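Local coordinates for GTPase-activating protein skywalker (Drosophila melanogaster, PDB 5HJQ) that stimulates GTP hydrolysis by Rab35 to control synaptic vesicle protein recycling through endosomes, and binds phosphoinositides through the TBC domain described here, at residues Q245-H250 / V305-L310; G133-M138 / M208-A213; T192-L197 / V227-T232; Y167-T172 / I200-L205. One frame throughout, in Å; residues are numbered along the deposited sequence.

How the interactions relate
All four contacts lie in the all-helical TBC domain. Interaction 1 is closest to the phosphoinositide pocket: His250 has its side chain about 8 Å from the bound inositol trisphosphate, and Ile246 lies about 4 Å, side chain to side chain, from the pocket residue Leu360. Interactions 2 and 4 sit across the chain's centre from it, with centres about 37 and 29 Å away. Those two touch each other, Leu205 packing on Glu210 and Ala213. Interaction 3 lies between, its centre about 21 Å from that of interaction 1. It meets interaction 4 where Ile229 CG1 reaches Ile200 CD1 at 3.7 Å. Helix 233-250 runs from the end of 227-232 to interaction 1.

Interaction 1 (Q245-H250 / V305-L310); sequences QIAKKH and VALVIL
Leu307 reaches from helix 300-317 to the last turns of helix 233-250, and its two methyl groups carry most of the contact. Leu307 CD2 presses on the backbone, 3.9 Å from Ala247 CA. Leu307 CD1 lies against Ile246 CG2 at 4.0 Å, and the side chains of Ile246 and Leu307 cross at about a right angle. Ile246 offers CG2 because this branch stands opposite the backbone N. At Ala247 the backbones are nearest, with 6.4 Å between Ala247 CA and Leu307 CA. Ala247 CB also meets Leu310 CD1 at 4.1 Å. This apolar part is buried. The looser part is at His250, which is partly exposed. His250 CB meets Leu307 CD1 at 4.1 Å, while the imidazole leads away. With an alanine in place of Leu307, a gap is likely to open beside Ile246 and Ala247, and His250 CB would lose its apolar partner on this helix. The short axes cross at -46°, 10.5 Å apart. Leu360 of the phosphoinositide pocket touches Ile246 and His250. Phe271 of helix 268-271 packs on Ala247 and Leu310, and helix 274-279 covers Leu310 through Trp277. Helix 347-356 packs on Val308.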
loop_
_atom_site.group_PDB
_atom_site.type_symbol
_atom_site.label_atom_id
_atom_site.label_comp_id
_atom_site.label_asym_id
_atom_site.label_seq_id
_atom_site.Cartn_x
_atom_site.Cartn_y
_atom_site.Cartn_z
ATOM N N GLN A 245 9.137 -9.359 13.124
ATOM C CA GLN A 245 8.739 -10.079 14.326
ATOM C C GLN A 245 7.503 -10.943 14.085
ATOM O O GLN A 245 7.441 -12.088 14.532
ATOM C CB GLN A 245 8.482 -9.091 15.465
ATOM C CG GLN A 245 7.534 -9.599 16.537
ATOM C CD GLN A 245 6.727 -8.475 17.169
ATOM O OE1 GLN A 245 7.221 -7.358 17.334
ATOM N NE2 GLN A 245 5.477 -8.764 17.517
ATOM N N ILE A 246 6.526 -10.392 13.370
ATOM C CA ILE A 246 5.295 -11.116 13.068
ATOM C C ILE A 246 5.573 -12.296 12.143
ATOM O O ILE A 246 5.030 -13.389 12.320
ATOM C CB ILE A 246 4.247 -10.194 12.414
ATOM C CG1 ILE A 246 3.855 -9.067 13.372
ATOM C CG2 ILE A 246 3.020 -10.986 11.993
ATOM C CD1 ILE A 246 2.925 -8.041 12.756
ATOM N N ALA A 247 6.430 -12.066 11.158
ATOM C CA ALA A 247 6.772 -13.093 10.186
ATOM C C ALA A 247 7.586 -14.228 10.812
ATOM O O ALA A 247 7.496 -15.375 10.378
ATOM C CB ALA A 247 7.524 -12.478 9.037
ATOM N N LYS A 248 8.377 -13.908 11.832
ATOM C CA LYS A 248 9.176 -14.925 12.513
ATOM C C LYS A 248 8.304 -15.999 13.160
ATOM O O LYS A 248 8.726 -17.142 13.302
ATOM C CB LYS A 248 10.085 -14.283 13.567
ATOM C CG LYS A 248 11.433 -13.817 13.033
ATOM C CD LYS A 248 12.227 -13.096 14.114
ATOM C CE LYS A 248 13.609 -12.680 13.626
ATOM N NZ LYS A 248 14.579 -13.819 13.587
ATOM N N LYS A 249 7.082 -15.636 13.542
ATOM C CA LYS A 249 6.175 -16.608 14.148
ATOM C C LYS A 249 5.106 -17.124 13.174
ATOM O O LYS A 249 4.894 -18.334 13.072
ATOM C CB LYS A 249 5.509 -16.017 15.393
ATOM C CG LYS A 249 6.445 -15.889 16.585
ATOM C CD LYS A 249 5.811 -16.446 17.862
ATOM C CE LYS A 249 6.658 -16.141 19.095
ATOM N NZ LYS A 249 8.008 -16.774 19.036
ATOM N N HIS A 250 4.446 -16.218 12.452
ATOM C CA HIS A 250 3.331 -16.611 11.586
ATOM C C HIS A 250 3.756 -17.217 10.249
ATOM O O HIS A 250 2.991 -17.955 9.628
ATOM C CB HIS A 250 2.404 -15.419 11.335
ATOM C CG HIS A 250 1.371 -15.230 12.401
ATOM N ND1 HIS A 250 0.169 -15.905 12.395
ATOM C CD2 HIS A 250 1.359 -14.452 13.508
ATOM C CE1 HIS A 250 -0.541 -15.546 13.450
ATOM N NE2 HIS A 250 0.159 -14.664 14.142
ATOM N N VAL A 305 -0.955 -9.313 3.922
ATOM C CA VAL A 305 -0.597 -9.675 2.554
ATOM C C VAL A 305 0.884 -10.043 2.462
ATOM O O VAL A 305 1.279 -10.901 1.671
ATOM C CB VAL A 305 -0.927 -8.524 1.575
ATOM C CG1 VAL A 305 -0.537 -8.891 0.153
ATOM C CG2 VAL A 305 -2.408 -8.186 1.645
ATOM N N ALA A 306 1.697 -9.398 3.291
ATOM C CA ALA A 306 3.120 -9.697 3.360
ATOM C C ALA A 306 3.347 -11.141 3.805
ATOM O O ALA A 306 4.175 -11.853 3.238
ATOM C CB ALA A 306 3.818 -8.728 4.302
ATOM N N LEU A 307 2.598 -11.564 4.820
ATOM C CA LEU A 307 2.657 -12.936 5.313
ATOM C C LEU A 307 2.270 -13.936 4.228
ATOM O O LEU A 307 2.952 -14.944 4.024
ATOM C CB LEU A 307 1.742 -13.111 6.527
ATOM C CG LEU A 307 2.016 -12.217 7.736
ATOM C CD1 LEU A 307 1.025 -12.513 8.849
ATOM C CD2 LEU A 307 3.456 -12.401 8.223
ATOM N N VAL A 308 1.169 -13.640 3.539
ATOM C CA VAL A 308 0.640 -14.502 2.486
ATOM C C VAL A 308 1.651 -14.701 1.369
ATOM O O VAL A 308 1.888 -15.825 0.927
ATOM C CB VAL A 308 -0.665 -13.926 1.889
ATOM C CG1 VAL A 308 -1.128 -14.756 0.703
ATOM C CG2 VAL A 308 -1.737 -13.878 2.942
ATOM N N ILE A 309 2.243 -13.600 0.916
ATOM C CA ILE A 309 3.271 -13.650 -0.117
ATOM C C ILE A 309 4.425 -14.560 0.304
ATOM O O ILE A 309 4.904 -15.375 -0.486
ATOM C CB ILE A 309 3.818 -12.245 -0.435
ATOM C CG1 ILE A 309 2.736 -11.385 -1.096
ATOM C CG2 ILE A 309 5.048 -12.336 -1.328
ATOM C CD1 ILE A 309 3.221 -10.012 -1.504
ATOM N N LEU A 310 4.851 -14.425 1.557
ATOM C CA LEU A 310 5.948 -15.228 2.091
ATOM C C LEU A 310 5.613 -16.718 2.117
ATOM O O LEU A 310 6.455 -17.554 1.789
ATOM C CB LEU A 310 6.324 -14.751 3.496
ATOM C CG LEU A 310 7.144 -13.460 3.535
ATOM C CD1 LEU A 310 7.228 -12.917 4.947
ATOM C CD2 LEU A 310 8.534 -13.708 2.976
#

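Interaction 2 (G133-M138 / M208-A213); sequences GFYWEM and MSEEEA
Tyr135 and Trp136, on the first turn of helix 134-143, face Glu210 and Glu211 on the first turn of helix 210-221. The contact joins two helix N-termini of the all-helical TBC domain. The second helix opens with a capping box formed by Ser209 and Glu212. Tyr135 CG stands anti to the backbone N (chi1 179°), and this sends the ring across the contact to Glu210. Tyr135 OH donates to Glu210 OE2 over 2.6 Å, using the anti lone pair of that oxygen. The carboxylate oxygen meets the ring at its edge, in plane, although the ring and carboxylate planes stand 67° apart. Arg179 forms a salt bridge with the same oxygen, so two groups hold it. Nearer the backbone, Tyr135 and Glu211 slide past each other in opposite directions, with Tyr135 CB 4.0 Å from Glu211 CG. Trp136 lies beside Tyr135, whose CD2 sits over the centre of one indole face. Trp136 CH2, on the six-membered ring, lies 4.0 Å from Glu210 CD. At the pyrrole N-H, its plane turned 77° from the Glu211 carboxylate, the indole makes a weak hydrogen bond from Trp136 NE1 to Glu211 OE1 at 3.2 Å.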
loop_
_atom_site.group_PDB
_atom_site.type_symbol
_atom_site.label_atom_id
_atom_site.label_comp_id
_atom_site.label_asym_id
_atom_site.label_seq_id
_atom_site.Cartn_x
_atom_site.Cartn_y
_atom_site.Cartn_z
ATOM N N GLY A 133 -11.747 24.571 -1.093
ATOM C CA GLY A 133 -10.787 24.774 -2.163
ATOM C C GLY A 133 -9.372 24.896 -1.633
ATOM O O GLY A 133 -8.485 25.414 -2.314
ATOM N N PHE A 134 -9.171 24.400 -0.414
ATOM C CA PHE A 134 -7.901 24.518 0.303
ATOM C C PHE A 134 -6.702 24.043 -0.511
ATOM O O PHE A 134 -5.633 24.652 -0.460
ATOM C CB PHE A 134 -7.973 23.737 1.617
ATOM C CG PHE A 134 -6.800 23.963 2.522
ATOM C CD1 PHE A 134 -6.628 25.180 3.161
ATOM C CD2 PHE A 134 -5.876 22.957 2.747
ATOM C CE1 PHE A 134 -5.549 25.393 3.998
ATOM C CE2 PHE A 134 -4.796 23.161 3.586
ATOM C CZ PHE A 134 -4.632 24.381 4.212
ATOM N N TYR A 135 -6.887 22.962 -1.265
ATOM C CA TYR A 135 -5.816 22.406 -2.085
ATOM C C TYR A 135 -5.223 23.431 -3.045
ATOM O O TYR A 135 -4.013 23.634 -3.082
ATOM C CB TYR A 135 -6.317 21.201 -2.882
ATOM C CG TYR A 135 -5.255 20.596 -3.772
ATOM C CD1 TYR A 135 -4.089 20.071 -3.229
ATOM C CD2 TYR A 135 -5.407 20.562 -5.153
ATOM C CE1 TYR A 135 -3.107 19.520 -4.032
ATOM C CE2 TYR A 135 -4.428 20.009 -5.967
ATOM C CZ TYR A 135 -3.278 19.489 -5.396
ATOM O OH TYR A 135 -2.294 18.940 -6.188
ATOM N N TRP A 136 -6.088 24.078 -3.817
ATOM C CA TRP A 136 -5.640 24.996 -4.856
ATOM C C TRP A 136 -4.988 26.247 -4.282
ATOM O O TRP A 136 -4.136 26.860 -4.924
ATOM C CB TRP A 136 -6.814 25.358 -5.762
ATOM C CG TRP A 136 -7.354 24.144 -6.431
ATOM C CD1 TRP A 136 -8.550 23.534 -6.193
ATOM C CD2 TRP A 136 -6.687 23.351 -7.420
ATOM N NE1 TRP A 136 -8.679 22.421 -6.990
ATOM C CE2 TRP A 136 -7.548 22.288 -7.750
ATOM C CE3 TRP A 136 -5.450 23.446 -8.064
ATOM C CZ2 TRP A 136 -7.211 21.326 -8.700
ATOM C CZ3 TRP A 136 -5.117 22.492 -9.005
ATOM C CH2 TRP A 136 -5.995 21.446 -9.316
ATOM N N GLU A 137 -5.379 26.617 -3.067
ATOM C CA GLU A 137 -4.673 27.664 -2.345
ATOM C C GLU A 137 -3.219 27.251 -2.139
ATOM O O GLU A 137 -2.297 28.016 -2.421
ATOM C CB GLU A 137 -5.339 27.945 -1.001
ATOM C CG GLU A 137 -4.695 29.083 -0.232
ATOM C CD GLU A 137 -4.728 30.390 -1.003
ATOM O OE1 GLU A 137 -5.795 30.724 -1.568
ATOM O OE2 GLU A 137 -3.683 31.076 -1.053
ATOM N N MET A 138 -3.031 26.028 -1.649
ATOM C CA MET A 138 -1.699 25.463 -1.458
ATOM C C MET A 138 -0.938 25.388 -2.778
ATOM O O MET A 138 0.237 25.748 -2.846
ATOM C CB MET A 138 -1.793 24.069 -0.834
ATOM C CG MET A 138 -2.479 24.016 0.523
ATOM S SD MET A 138 -1.503 24.773 1.837
ATOM C CE MET A 138 -2.282 26.383 1.943
ATOM N N MET A 208 -9.929 8.883 -9.216
ATOM C CA MET A 208 -10.519 10.157 -8.811
ATOM C C MET A 208 -9.725 11.348 -9.344
ATOM O O MET A 208 -8.730 11.183 -10.052
ATOM C CB MET A 208 -10.621 10.234 -7.286
ATOM C CG MET A 208 -9.273 10.341 -6.581
ATOM S SD MET A 208 -9.419 10.152 -4.795
ATOM C CE MET A 208 -9.874 8.423 -4.682
ATOM N N SER A 209 -10.175 12.551 -9.007
ATOM C CA SER A 209 -9.511 13.765 -9.464
ATOM C C SER A 209 -8.296 14.086 -8.605
ATOM O O SER A 209 -8.092 13.482 -7.551
ATOM C CB SER A 209 -10.482 14.946 -9.454
ATOM O OG SER A 209 -10.903 15.243 -8.135
ATOM N N GLU A 210 -7.500 15.044 -9.065
ATOM C CA GLU A 210 -6.301 15.478 -8.361
ATOM C C GLU A 210 -6.603 15.971 -6.952
ATOM O O GLU A 210 -5.917 15.604 -5.997
ATOM C CB GLU A 210 -5.600 16.582 -9.153
ATOM C CG GLU A 210 -4.578 17.373 -8.358
ATOM C CD GLU A 210 -3.680 18.216 -9.244
ATOM O OE1 GLU A 210 -3.861 18.174 -10.480
ATOM O OE2 GLU A 210 -2.797 18.917 -8.705
ATOM N N GLU A 211 -7.632 16.802 -6.828
ATOM C CA GLU A 211 -7.997 17.373 -5.538
ATOM C C GLU A 211 -8.552 16.314 -4.589
ATOM O O GLU A 211 -8.279 16.348 -3.392
ATOM C CB GLU A 211 -9.015 18.502 -5.705
ATOM C CG GLU A 211 -9.393 19.158 -4.388
ATOM C CD GLU A 211 -10.301 20.354 -4.567
ATOM O OE1 GLU A 211 -10.892 20.496 -5.658
ATOM O OE2 GLU A 211 -10.426 21.150 -3.610
ATOM N N GLU A 212 -9.333 15.381 -5.122
ATOM C CA GLU A 212 -9.880 14.304 -4.304
ATOM C C GLU A 212 -8.775 13.384 -3.787
ATOM O O GLU A 212 -8.802 12.959 -2.631
ATOM C CB GLU A 212 -10.910 13.498 -5.092
ATOM C CG GLU A 212 -12.302 14.093 -5.051
ATOM C CD GLU A 212 -13.268 13.396 -5.990
ATOM O OE1 GLU A 212 -12.912 13.202 -7.172
ATOM O OE2 GLU A 212 -14.384 13.040 -5.545
ATOM N N ALA A 213 -7.810 13.081 -4.651
ATOM C CA ALA A 213 -6.649 12.287 -4.268
ATOM C C ALA A 213 -5.926 12.943 -3.104
ATOM O O ALA A 213 -5.572 12.278 -2.133
ATOM C CB ALA A 213 -5.708 12.110 -5.447
#

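Interaction 3 (T192-L197 / V227-T232); sequences TYSPVL and VFINQT
Thr192 and Tyr193 both give their backbone N-H to one carbonyl, that of Gln231. The contact ties together two irregular loops of the all-helical TBC domain, one leading into helix 197-204 and the other into helix 233-250. Tyr193 N lies 2.8 Å from Gln231 O and makes a straight N-H...O bond, but it approaches from above the carbonyl plane. Thr192 N is 2.9 Å from Gln231 O and comes nearly along the C=O axis, with a more bent N-H. Asn230 O is satisfied by a side chain: Ser194 OG donates to it. Ser194 CA adds a CA-H...O contact to Asn230 O at 3.5 Å. The polar ends of 227-232 mostly look elsewhere. Asn230 OD1 bonds to Thr239, and Gln231 NE2 bonds to Val221 O. Thr232 OG1 N-caps helix 233-250 through Gln235 N. The Tyr193 ring leads away from 227-232 to a cation-pi contact with Lys233 and an edge-to-face contact with His236. Leu197 CB touches Ile229 CG2 at 4.3 Å. Chi1 of Ser194 (-173°) turns the hydroxyl away from its own N and across the contact; Ser194 OG lies 2.9 Å from Asn230 O, tilted 24° from the carbonyl plane.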
loop_
_atom_site.group_PDB
_atom_site.type_symbol
_atom_site.label_atom_id
_atom_site.label_comp_id
_atom_site.label_asym_id
_atom_site.label_seq_id
_atom_site.Cartn_x
_atom_site.Cartn_y
_atom_site.Cartn_z
ATOM N N THR A 192 9.243 13.467 6.877
ATOM C CA THR A 192 10.669 13.522 6.570
ATOM C C THR A 192 11.123 12.316 5.751
ATOM O O THR A 192 12.103 12.388 5.010
ATOM C CB THR A 192 11.504 13.606 7.857
ATOM O OG1 THR A 192 11.230 12.465 8.679
ATOM C CG2 THR A 192 11.157 14.870 8.628
ATOM N N TYR A 193 10.399 11.210 5.882
ATOM C CA TYR A 193 10.699 10.013 5.109
ATOM C C TYR A 193 9.437 9.185 4.908
ATOM O O TYR A 193 8.899 8.615 5.857
ATOM C CB TYR A 193 11.783 9.179 5.798
ATOM C CG TYR A 193 12.250 7.991 4.985
ATOM C CD1 TYR A 193 13.021 8.170 3.841
ATOM C CD2 TYR A 193 11.928 6.692 5.360
ATOM C CE1 TYR A 193 13.452 7.093 3.091
ATOM C CE2 TYR A 193 12.358 5.606 4.614
ATOM C CZ TYR A 193 13.120 5.814 3.482
ATOM O OH TYR A 193 13.551 4.743 2.734
ATOM N N SER A 194 8.961 9.126 3.670
ATOM C CA SER A 194 7.739 8.395 3.371
ATOM C C SER A 194 7.742 7.843 1.951
ATOM O O SER A 194 7.043 8.360 1.080
ATOM C CB SER A 194 6.522 9.295 3.581
ATOM O OG SER A 194 5.323 8.557 3.450
ATOM N N PRO A 195 8.521 6.776 1.719
ATOM C CA PRO A 195 8.649 6.148 0.399
ATOM C C PRO A 195 7.332 5.568 -0.110
ATOM O O PRO A 195 7.228 5.215 -1.282
ATOM C CB PRO A 195 9.676 5.031 0.642
ATOM C CG PRO A 195 9.609 4.760 2.096
ATOM C CD PRO A 195 9.324 6.076 2.737
ATOM N N VAL A 196 6.348 5.463 0.775
ATOM C CA VAL A 196 5.048 4.885 0.452
ATOM C C VAL A 196 4.084 5.913 -0.141
ATOM O O VAL A 196 3.173 5.570 -0.896
ATOM C CB VAL A 196 4.403 4.268 1.712
ATOM C CG1 VAL A 196 3.201 3.434 1.344
ATOM C CG2 VAL A 196 5.430 3.429 2.485
ATOM N N LEU A 197 4.298 7.178 0.204
ATOM C CA LEU A 197 3.327 8.228 -0.072
ATOM C C LEU A 197 3.070 8.425 -1.568
ATOM O O LEU A 197 1.920 8.542 -1.990
ATOM C CB LEU A 197 3.793 9.537 0.567
ATOM C CG LEU A 197 2.733 10.615 0.802
ATOM C CD1 LEU A 197 3.027 11.360 2.104
ATOM C CD2 LEU A 197 2.658 11.579 -0.376
ATOM N N VAL A 227 -3.040 3.754 11.618
ATOM C CA VAL A 227 -1.824 4.056 10.873
ATOM C C VAL A 227 -1.980 3.637 9.414
ATOM O O VAL A 227 -2.424 2.528 9.127
ATOM C CB VAL A 227 -0.597 3.346 11.483
ATOM C CG1 VAL A 227 0.652 3.649 10.674
ATOM C CG2 VAL A 227 -0.410 3.756 12.941
ATOM N N PHE A 228 -1.615 4.528 8.495
ATOM C CA PHE A 228 -1.701 4.241 7.068
ATOM C C PHE A 228 -0.347 4.415 6.395
ATOM O O PHE A 228 0.170 3.499 5.756
ATOM C CB PHE A 228 -2.734 5.154 6.390
ATOM C CG PHE A 228 -4.139 4.936 6.861
ATOM C CD1 PHE A 228 -4.622 5.601 7.975
ATOM C CD2 PHE A 228 -4.977 4.057 6.196
ATOM C CE1 PHE A 228 -5.916 5.398 8.412
ATOM C CE2 PHE A 228 -6.271 3.847 6.630
ATOM C CZ PHE A 228 -6.741 4.519 7.740
ATOM N N ILE A 229 0.218 5.607 6.550
ATOM C CA ILE A 229 1.435 5.983 5.848
ATOM C C ILE A 229 2.507 6.467 6.829
ATOM O O ILE A 229 2.322 7.472 7.518
ATOM C CB ILE A 229 1.148 7.083 4.805
ATOM C CG1 ILE A 229 0.246 6.548 3.688
ATOM C CG2 ILE A 229 2.432 7.603 4.211
ATOM C CD1 ILE A 229 -0.298 7.637 2.779
ATOM N N ASN A 230 3.621 5.745 6.899
ATOM C CA ASN A 230 4.710 6.128 7.792
ATOM C C ASN A 230 5.431 7.363 7.270
ATOM O O ASN A 230 5.685 7.478 6.072
ATOM C CB ASN A 230 5.688 4.969 7.975
ATOM C CG ASN A 230 5.092 3.835 8.783
ATOM O OD1 ASN A 230 5.333 2.661 8.500
ATOM N ND2 ASN A 230 4.294 4.181 9.790
ATOM N N GLN A 231 5.763 8.280 8.175
ATOM C CA GLN A 231 6.207 9.611 7.780
ATOM C C GLN A 231 7.638 9.954 8.194
ATOM O O GLN A 231 8.238 10.875 7.636
ATOM C CB GLN A 231 5.237 10.646 8.345
ATOM C CG GLN A 231 3.840 10.533 7.746
ATOM C CD GLN A 231 2.789 11.237 8.576
ATOM O OE1 GLN A 231 3.040 12.294 9.159
ATOM N NE2 GLN A 231 1.606 10.642 8.650
ATOM N N THR A 232 8.184 9.225 9.164
ATOM C CA THR A 232 9.581 9.408 9.548
ATOM C C THR A 232 10.368 8.123 9.317
ATOM O O THR A 232 9.789 7.045 9.181
ATOM C CB THR A 232 9.730 9.836 11.024
ATOM O OG1 THR A 232 9.422 8.732 11.885
ATOM C CG2 THR A 232 8.813 11.006 11.345
#

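Interaction 4 (Y167-T172 / I200-L205); sequences YHLTST and ITSILL
The buried Ser202, on helix 197-204, bonds through OG to the backbone oxygen of Leu165, just before 167-172. Ser202 OG also bears on an apolar partner, Leu169 CD1, at 3.5 Å. The same methyl, Leu169 CD1, lies 3.7 Å from Ser202 CB, so it covers the end of the serine. The other branch turns to Leu205: Leu169 CD2 is 4.0 Å from Leu205 CB, and the Leu169 and Leu205 side chains cross at about a right angle. Cutting Leu169 back to an alanine is likely to uncover Ser202 and Leu205 and open a gap between loop and helix. Tyr167 packs on the other part of the surface. Its CG lies anti to the carbonyl carbon (chi1 -56°), which sets one edge of the ring against Ser202 and Ile203. Ser202 CB comes to the ring edge, 4.0 Å from Tyr167 CD2, while Tyr167 CE2 reaches Ile203 CG1 at 3.6 Å. The phenol OH bonds to Leu279 O, which ties the ring to helix 274-279. His206 stands next to both Tyr167 and Leu169, and its NE2 accepts from His168 N. The contact packs the loop before helix 171-187 onto helix 197-204, a loop-on-helix contact within the all-helical TBC domain.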
loop_
_atom_site.group_PDB
_atom_site.type_symbol
_atom_site.label_atom_id
_atom_site.label_comp_id
_atom_site.label_asym_id
_atom_site.label_seq_id
_atom_site.Cartn_x
_atom_site.Cartn_y
_atom_site.Cartn_z
ATOM N N TYR A 167 2.749 3.345 -12.209
ATOM C CA TYR A 167 1.790 2.359 -12.703
ATOM C C TYR A 167 1.274 2.739 -14.094
ATOM O O TYR A 167 2.061 2.886 -15.026
ATOM C CB TYR A 167 0.633 2.194 -11.715
ATOM C CG TYR A 167 1.094 1.834 -10.319
ATOM C CD1 TYR A 167 1.644 0.587 -10.049
ATOM C CD2 TYR A 167 0.985 2.742 -9.272
ATOM C CE1 TYR A 167 2.075 0.252 -8.777
ATOM C CE2 TYR A 167 1.413 2.417 -7.994
ATOM C CZ TYR A 167 1.956 1.169 -7.756
ATOM O OH TYR A 167 2.380 0.835 -6.491
ATOM N N HIS A 168 -0.036 2.919 -14.231
ATOM C CA HIS A 168 -0.627 3.171 -15.543
ATOM C C HIS A 168 -0.872 4.653 -15.821
ATOM O O HIS A 168 -1.515 5.002 -16.809
ATOM C CB HIS A 168 -1.942 2.399 -15.686
ATOM C CG HIS A 168 -1.781 0.913 -15.601
ATOM N ND1 HIS A 168 -2.643 0.111 -14.884
ATOM C CD2 HIS A 168 -0.857 0.083 -16.140
ATOM C CE1 HIS A 168 -2.257 -1.149 -14.987
ATOM N NE2 HIS A 168 -1.176 -1.193 -15.744
ATOM N N LEU A 169 -0.355 5.522 -14.956
ATOM C CA LEU A 169 -0.539 6.961 -15.125
ATOM C C LEU A 169 0.121 7.481 -16.396
ATOM O O LEU A 169 1.256 7.125 -16.712
ATOM C CB LEU A 169 0.016 7.725 -13.921
ATOM C CG LEU A 169 -0.740 7.650 -12.595
ATOM C CD1 LEU A 169 -0.086 8.571 -11.570
ATOM C CD2 LEU A 169 -2.203 8.006 -12.796
ATOM N N THR A 170 -0.599 8.335 -17.117
ATOM C CA THR A 170 -0.044 9.023 -18.274
ATOM C C THR A 170 1.022 10.016 -17.823
ATOM O O THR A 170 1.277 10.162 -16.626
ATOM C CB THR A 170 -1.132 9.767 -19.062
ATOM O OG1 THR A 170 -1.707 10.783 -18.232
ATOM C CG2 THR A 170 -2.226 8.806 -19.506
ATOM N N SER A 171 1.639 10.703 -18.778
ATOM C CA SER A 171 2.645 11.709 -18.454
ATOM C C SER A 171 2.023 12.845 -17.646
ATOM O O SER A 171 2.656 13.407 -16.752
ATOM C CB SER A 171 3.296 12.252 -19.727
ATOM O OG SER A 171 2.339 12.901 -20.545
ATOM N N THR A 172 0.775 13.170 -17.963
ATOM C CA THR A 172 0.037 14.186 -17.225
ATOM C C THR A 172 -0.324 13.672 -15.837
ATOM O O THR A 172 -0.316 14.422 -14.861
ATOM C CB THR A 172 -1.242 14.603 -17.968
ATOM O OG1 THR A 172 -0.904 15.020 -19.296
ATOM C CG2 THR A 172 -1.941 15.751 -17.245
ATOM N N ILE A 200 1.076 5.486 -3.471
ATOM C CA ILE A 200 -0.335 5.531 -3.106
ATOM C C ILE A 200 -1.050 6.662 -3.850
ATOM O O ILE A 200 -2.160 6.483 -4.359
ATOM C CB ILE A 200 -0.514 5.709 -1.586
ATOM C CG1 ILE A 200 -0.048 4.455 -0.838
ATOM C CG2 ILE A 200 -1.968 5.998 -1.245
ATOM C CD1 ILE A 200 -0.251 4.537 0.662
ATOM N N THR A 201 -0.398 7.819 -3.910
ATOM C CA THR A 201 -0.917 8.975 -4.633
ATOM C C THR A 201 -1.238 8.608 -6.075
ATOM O O THR A 201 -2.278 8.991 -6.606
ATOM C CB THR A 201 0.085 10.143 -4.619
ATOM O OG1 THR A 201 0.342 10.536 -3.267
ATOM C CG2 THR A 201 -0.459 11.335 -5.398
ATOM N N SER A 202 -0.340 7.849 -6.695
ATOM C CA SER A 202 -0.542 7.373 -8.057
ATOM C C SER A 202 -1.763 6.463 -8.168
ATOM O O SER A 202 -2.504 6.531 -9.143
ATOM C CB SER A 202 0.702 6.634 -8.555
ATOM O OG SER A 202 1.780 7.530 -8.764
ATOM N N ILE A 203 -1.959 5.609 -7.169
ATOM C CA ILE A 203 -3.080 4.673 -7.164
ATOM C C ILE A 203 -4.414 5.404 -7.057
ATOM O O ILE A 203 -5.358 5.110 -7.793
ATOM C CB ILE A 203 -2.958 3.661 -6.007
ATOM C CG1 ILE A 203 -1.714 2.788 -6.187
ATOM C CG2 ILE A 203 -4.195 2.788 -5.927
ATOM C CD1 ILE A 203 -1.556 1.725 -5.119
ATOM N N LEU A 204 -4.481 6.355 -6.133
ATOM C CA LEU A 204 -5.664 7.183 -5.956
ATOM C C LEU A 204 -6.050 7.869 -7.261
ATOM O O LEU A 204 -7.222 7.918 -7.627
ATOM C CB LEU A 204 -5.417 8.227 -4.870
ATOM C CG LEU A 204 -5.203 7.693 -3.455
ATOM C CD1 LEU A 204 -4.681 8.797 -2.563
ATOM C CD2 LEU A 204 -6.508 7.140 -2.914
ATOM N N LEU A 205 -5.043 8.378 -7.964
ATOM C CA LEU A 205 -5.243 9.145 -9.189
ATOM C C LEU A 205 -5.814 8.317 -10.340
ATOM O O LEU A 205 -6.186 8.865 -11.375
ATOM C CB LEU A 205 -3.920 9.782 -9.618
ATOM C CG LEU A 205 -3.517 11.034 -8.833
ATOM C CD1 LEU A 205 -2.147 11.535 -9.267
ATOM C CD2 LEU A 205 -4.577 12.125 -9.015
#